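Local coordinates for protein perosamine synthetase (Caulobacter crescentus, PDB 3BN1) that catalyses the pyridoxal phosphate-dependent transfer of an amino group from L-glutamate to GDP-4-keto-6-deoxy-D-mannose, giving GDP-perosamine for bacterial O-antigen synthesis, at residues 19-22 with 23-27; 337-340 with 341-345. All blocks are in the same frame, centred on the assembly; numbering follows the deposited sequence.

Both contacts are the opening turns of a helix, one near each end of the chain and on opposite sides of its centre; their nearest atoms are about 32 Å apart and they share no element. Contact 1 starts helix 20-30, which lies on helix 236-247 and meets the second subunit, so buried Glu-20 and Val-24 face protein of both chains. Contact 2 starts helix 338-346; its residues 337-345 are touched by no other chain of the assembly and are held by loops and strand 290-294. Each mixes buried and exposed positions. The N-cap residue set over the face of an aromatic ring marks contact 1, whereas in contact 2 a carboxylate returns to the helix start through water.

Contact 1: residues 19-22 with 23-27; sequences NERD and YVLEC
Four successive i to i+4 bonds, from Tyr-23 N to Asn-19 O (2.8 Å) through Glu-26 N to Asp-22 O (3.0 Å), wind residues 19-26 into the first turns of a right-handed helix. Asn-19 occupies the N-cap position, but its side chain makes no capping bond and turns to Tyr-23, with a weak bond from ND2 to Glu-247 as well. Its CB sits over one face of the phenol ring, 3.6 Å from the centroid and displaced toward the rim, in a CH-pi contact. Because CG of Tyr-23 stands anti to its own carbonyl carbon (chi1 -67°), the ring leans back along the helix toward Asn-19. The amide plane is turned 41° from the ring, and Asn-19 ND2 reaches Tyr-23 OH (3.2 Å) in a bent bond whose hydroxyl end is less surely placed. Asp-22 approaches at the ring edge, its OD2 3.2 Å from Tyr-23 CD1, where the hydrogens of the ring carry slight positive charge. Arg-38 makes a cation-pi contact with the same ring and a salt bridge to Glu-26.

Val-24, branched and apolar, suits its buried place between Ile-241 and Val-24 of the second subunit. Leu-25 packs on Arg-21 of both chains, its CD1 4.3 Å from NH2 of Arg-21 in its own chain, whose NE makes a salt bridge to Asp-29 of the second subunit. Glu-20, although buried, has its carboxylate bonded to Gln-245 and Gly-18. These are the first turns of a helix whose Glu-20, Arg-21, Val-24 and Leu-25 meet the second subunit at the dimer interface of a DegT/DnrJ/EryC1-family aminotransferase.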
loop_
_atom_site.group_PDB
_atom_site.type_symbol
_atom_site.label_atom_id
_atom_site.label_comp_id
_atom_site.label_asym_id
_atom_site.label_seq_id
_atom_site.Cartn_x
_atom_site.Cartn_y
_atom_site.Cartn_z
ATOM N N ASN A 19 21.616 -7.270 -10.102
ATOM C CA ASN A 19 21.041 -8.540 -9.634
ATOM C C ASN A 19 19.520 -8.630 -9.391
ATOM O O ASN A 19 19.063 -9.501 -8.650
ATOM C CB ASN A 19 21.690 -8.868 -8.289
ATOM C CG ASN A 19 23.127 -9.221 -8.450
ATOM O OD1 ASN A 19 23.532 -9.676 -9.524
ATOM N ND2 ASN A 19 23.924 -8.875 -7.468
ATOM N N GLU A 20 18.741 -7.715 -9.960
ATOM C CA GLU A 20 17.293 -7.659 -9.717
ATOM C C GLU A 20 16.602 -8.973 -10.095
ATOM O O GLU A 20 15.917 -9.617 -9.287
ATOM C CB GLU A 20 16.704 -6.424 -10.445
ATOM C CG GLU A 20 17.304 -5.082 -9.902
ATOM C CD GLU A 20 18.425 -4.533 -10.780
ATOM O OE1 GLU A 20 18.837 -5.281 -11.724
ATOM O OE2 GLU A 20 18.892 -3.382 -10.518
ATOM N N ARG A 21 16.890 -9.392 -11.323
ATOM C CA ARG A 21 16.344 -10.613 -11.869
ATOM C C ARG A 21 16.789 -11.737 -10.960
ATOM O O ARG A 21 15.967 -12.435 -10.374
ATOM C CB ARG A 21 16.815 -10.812 -13.302
ATOM C CG ARG A 21 15.942 -11.682 -14.182
ATOM C CD ARG A 21 16.786 -12.308 -15.351
ATOM N NE ARG A 21 15.999 -12.667 -16.544
ATOM C CZ ARG A 21 15.988 -13.882 -17.089
ATOM N NH1 ARG A 21 15.224 -14.171 -18.143
ATOM N NH2 ARG A 21 16.765 -14.819 -16.570
ATOM N N ASP A 22 18.090 -11.893 -10.775
ATOM C CA ASP A 22 18.562 -12.946 -9.880
ATOM C C ASP A 22 17.850 -12.987 -8.519
ATOM O O ASP A 22 17.339 -14.048 -8.115
ATOM C CB ASP A 22 20.109 -12.996 -9.790
ATOM C CG ASP A 22 20.623 -13.853 -8.611
ATOM O OD1 ASP A 22 20.480 -15.095 -8.605
ATOM O OD2 ASP A 22 21.215 -13.290 -7.666
ATOM N N TYR A 23 17.824 -11.866 -7.800
ATOM C CA TYR A 23 17.216 -11.830 -6.478
ATOM C C TYR A 23 15.722 -12.149 -6.528
ATOM O O TYR A 23 15.193 -12.938 -5.736
ATOM C CB TYR A 23 17.477 -10.472 -5.835
ATOM C CG TYR A 23 18.916 -10.160 -5.481
ATOM C CD1 TYR A 23 19.936 -11.025 -5.791
ATOM C CD2 TYR A 23 19.267 -8.972 -4.863
ATOM C CE1 TYR A 23 21.247 -10.718 -5.448
ATOM C CE2 TYR A 23 20.542 -8.642 -4.573
ATOM C CZ TYR A 23 21.546 -9.546 -4.830
ATOM O OH TYR A 23 22.861 -9.305 -4.491
ATOM N N VAL A 24 15.034 -11.584 -7.515
ATOM C CA VAL A 24 13.634 -11.895 -7.656
ATOM C C VAL A 24 13.378 -13.376 -7.914
ATOM O O VAL A 24 12.526 -14.012 -7.267
ATOM C CB VAL A 24 13.008 -11.015 -8.761
ATOM C CG1 VAL A 24 11.637 -11.603 -9.049
ATOM C CG2 VAL A 24 12.904 -9.560 -8.188
ATOM N N LEU A 25 14.120 -13.929 -8.870
ATOM C CA LEU A 25 13.977 -15.356 -9.187
ATOM C C LEU A 25 14.172 -16.187 -7.908
ATOM O O LEU A 25 13.552 -17.243 -7.692
ATOM C CB LEU A 25 15.014 -15.738 -10.249
ATOM C CG LEU A 25 14.489 -15.495 -11.665
ATOM C CD1 LEU A 25 15.521 -15.992 -12.673
ATOM C CD2 LEU A 25 13.056 -16.105 -11.963
ATOM N N GLU A 26 15.075 -15.737 -7.048
ATOM C CA GLU A 26 15.281 -16.467 -5.794
ATOM C C GLU A 26 14.019 -16.430 -4.948
ATOM O O GLU A 26 13.661 -17.437 -4.304
ATOM C CB GLU A 26 16.449 -15.890 -4.996
ATOM C CG GLU A 26 16.671 -16.650 -3.678
ATOM C CD GLU A 26 17.613 -15.927 -2.723
ATOM O OE1 GLU A 26 18.623 -15.371 -3.233
ATOM O OE2 GLU A 26 17.299 -15.864 -1.505
ATOM N N CYS A 27 13.336 -15.280 -4.937
ATOM C CA CYS A 27 12.130 -15.207 -4.101
ATOM C C CYS A 27 11.131 -16.174 -4.689
ATOM O O CYS A 27 10.393 -16.796 -3.964
ATOM C CB CYS A 27 11.436 -13.834 -4.062
ATOM S SG CYS A 27 12.411 -12.463 -3.431
#

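Contact 2: residues 337-340 with 341-345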
loop_
_atom_site.group_PDB
_atom_site.type_symbol
_atom_site.label_atom_id
_atom_site.label_comp_id
_atom_site.label_asym_id
_atom_site.label_seq_id
_atom_site.Cartn_x
_atom_site.Cartn_y
_atom_site.Cartn_z
ATOM N N LEU A 337 2.752 32.912 -1.915
ATOM C CA LEU A 337 3.151 31.674 -2.640
ATOM C C LEU A 337 3.534 32.000 -4.098
ATOM O O LEU A 337 3.497 31.168 -5.016
ATOM C CB LEU A 337 2.064 30.591 -2.600
ATOM C CG LEU A 337 1.750 30.160 -1.157
ATOM C CD1 LEU A 337 0.458 29.383 -1.183
ATOM C CD2 LEU A 337 2.934 29.378 -0.415
ATOM N N LYS A 338 3.964 33.244 -4.282
ATOM C CA LYS A 338 4.276 33.719 -5.614
ATOM C C LYS A 338 5.431 33.009 -6.320
ATOM O O LYS A 338 5.393 32.862 -7.532
ATOM C CB LYS A 338 4.386 35.252 -5.597
ATOM C CG LYS A 338 3.034 35.928 -5.230
ATOM C CD LYS A 338 3.084 37.440 -4.882
ATOM C CE LYS A 338 2.491 38.345 -5.980
ATOM N NZ LYS A 338 1.618 37.606 -6.951
ATOM N N ILE A 339 6.465 32.593 -5.586
ATOM C CA ILE A 339 7.593 31.943 -6.250
ATOM C C ILE A 339 7.125 30.591 -6.751
ATOM O O ILE A 339 7.357 30.255 -7.911
ATOM C CB ILE A 339 8.884 31.765 -5.419
ATOM C CG1 ILE A 339 9.439 33.078 -4.856
ATOM C CG2 ILE A 339 9.972 31.183 -6.334
ATOM C CD1 ILE A 339 9.600 34.174 -5.939
ATOM N N ALA A 340 6.392 29.853 -5.915
ATOM C CA ALA A 340 5.894 28.533 -6.333
ATOM C C ALA A 340 5.029 28.657 -7.626
ATOM O O ALA A 340 5.111 27.842 -8.550
ATOM C CB ALA A 340 5.040 27.936 -5.178
ATOM N N GLU A 341 4.185 29.682 -7.689
ATOM C CA GLU A 341 3.341 29.891 -8.878
ATOM C C GLU A 341 4.159 30.138 -10.129
ATOM O O GLU A 341 3.877 29.542 -11.189
ATOM C CB GLU A 341 2.416 31.088 -8.671
ATOM C CG GLU A 341 1.276 30.800 -7.674
ATOM C CD GLU A 341 0.659 32.073 -7.140
ATOM O OE1 GLU A 341 0.881 33.168 -7.716
ATOM O OE2 GLU A 341 0.023 31.984 -6.084
ATOM N N ALA A 342 5.199 30.988 -9.991
ATOM C CA ALA A 342 6.113 31.331 -11.109
ATOM C C ALA A 342 6.851 30.073 -11.603
ATOM O O ALA A 342 6.940 29.788 -12.804
ATOM C CB ALA A 342 7.187 32.396 -10.623
ATOM N N CYS A 343 7.352 29.292 -10.655
ATOM C CA CYS A 343 8.070 28.076 -11.014
ATOM C C CYS A 343 7.173 27.090 -11.711
ATOM O O CYS A 343 7.580 26.465 -12.678
ATOM C CB CYS A 343 8.717 27.413 -9.826
ATOM S SG CYS A 343 10.082 28.388 -9.120
ATOM N N GLY A 344 5.941 26.989 -11.221
ATOM C CA GLY A 344 4.963 26.101 -11.834
ATOM C C GLY A 344 4.655 26.508 -13.265
ATOM O O GLY A 344 4.344 25.665 -14.119
ATOM N N VAL A 345 4.642 27.811 -13.509
ATOM C CA VAL A 345 4.370 28.343 -14.837
ATOM C C VAL A 345 5.493 28.061 -15.847
ATOM O O VAL A 345 5.273 27.545 -16.955
ATOM C CB VAL A 345 4.188 29.865 -14.723
ATOM C CG1 VAL A 345 4.270 30.542 -16.106
ATOM C CG2 VAL A 345 2.869 30.141 -14.045
HETATM O O HOH W 1 0.809 33.796 -3.650
#
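Water 1 joins Leu-337 to Glu-341 at the start of helix 338-346: it accepts from Leu-337 N at 2.8 Å and donates to Glu-341 OE2 at 3.1 Å. The same OE2 is also hydrogen-bonded to His-324 NE2, so one carboxylate oxygen serves two partners. The geometry depends on the glutamate torsions. With CG anti to the carbonyl carbon (chi1 -72°) and the chain extended beyond it, the side chain runs back toward the N-terminus and lies alongside the Leu-337 carbonyl, Glu-341 CG 3.5 Å from Leu-337 O. That carbonyl in turn accepts the backbone bond from Glu-341 N (3.1 Å), the first of four such i to i+4 bonds between the two segments, the last being Gly-344 N to Ala-340 O (2.9 Å).

Around OE1 the contact is looser. Lys-338 NZ stands 4.6 Å from Glu-341 OE1, too far for a salt bridge, though the opposite charges would be expected to attract weakly. On another side of the helix Ile-339 and Cys-343, one turn apart, pack through CG2 and SG at 3.9 Å. Ile-339 places CG2, the branch anti to its backbone N, on the side of Cys-343, where it meets the sulfur. Beyond them, Ile-339 meets Pro-109, and Ala-342 and Cys-343 touch Arg-293 of strand 290-294; the small side chains of Ala-340 and Cys-343 fit against Asn-107.

Asp-106 takes Ile-339 N on OD2 and Ala-340 N on OD1, using both carboxylate oxygens on N-H groups of the first turn. Together with the carboxylate of Glu-341, it sets negative charge near the N-terminus of the helix, where the helix dipole would be expected to stabilise it.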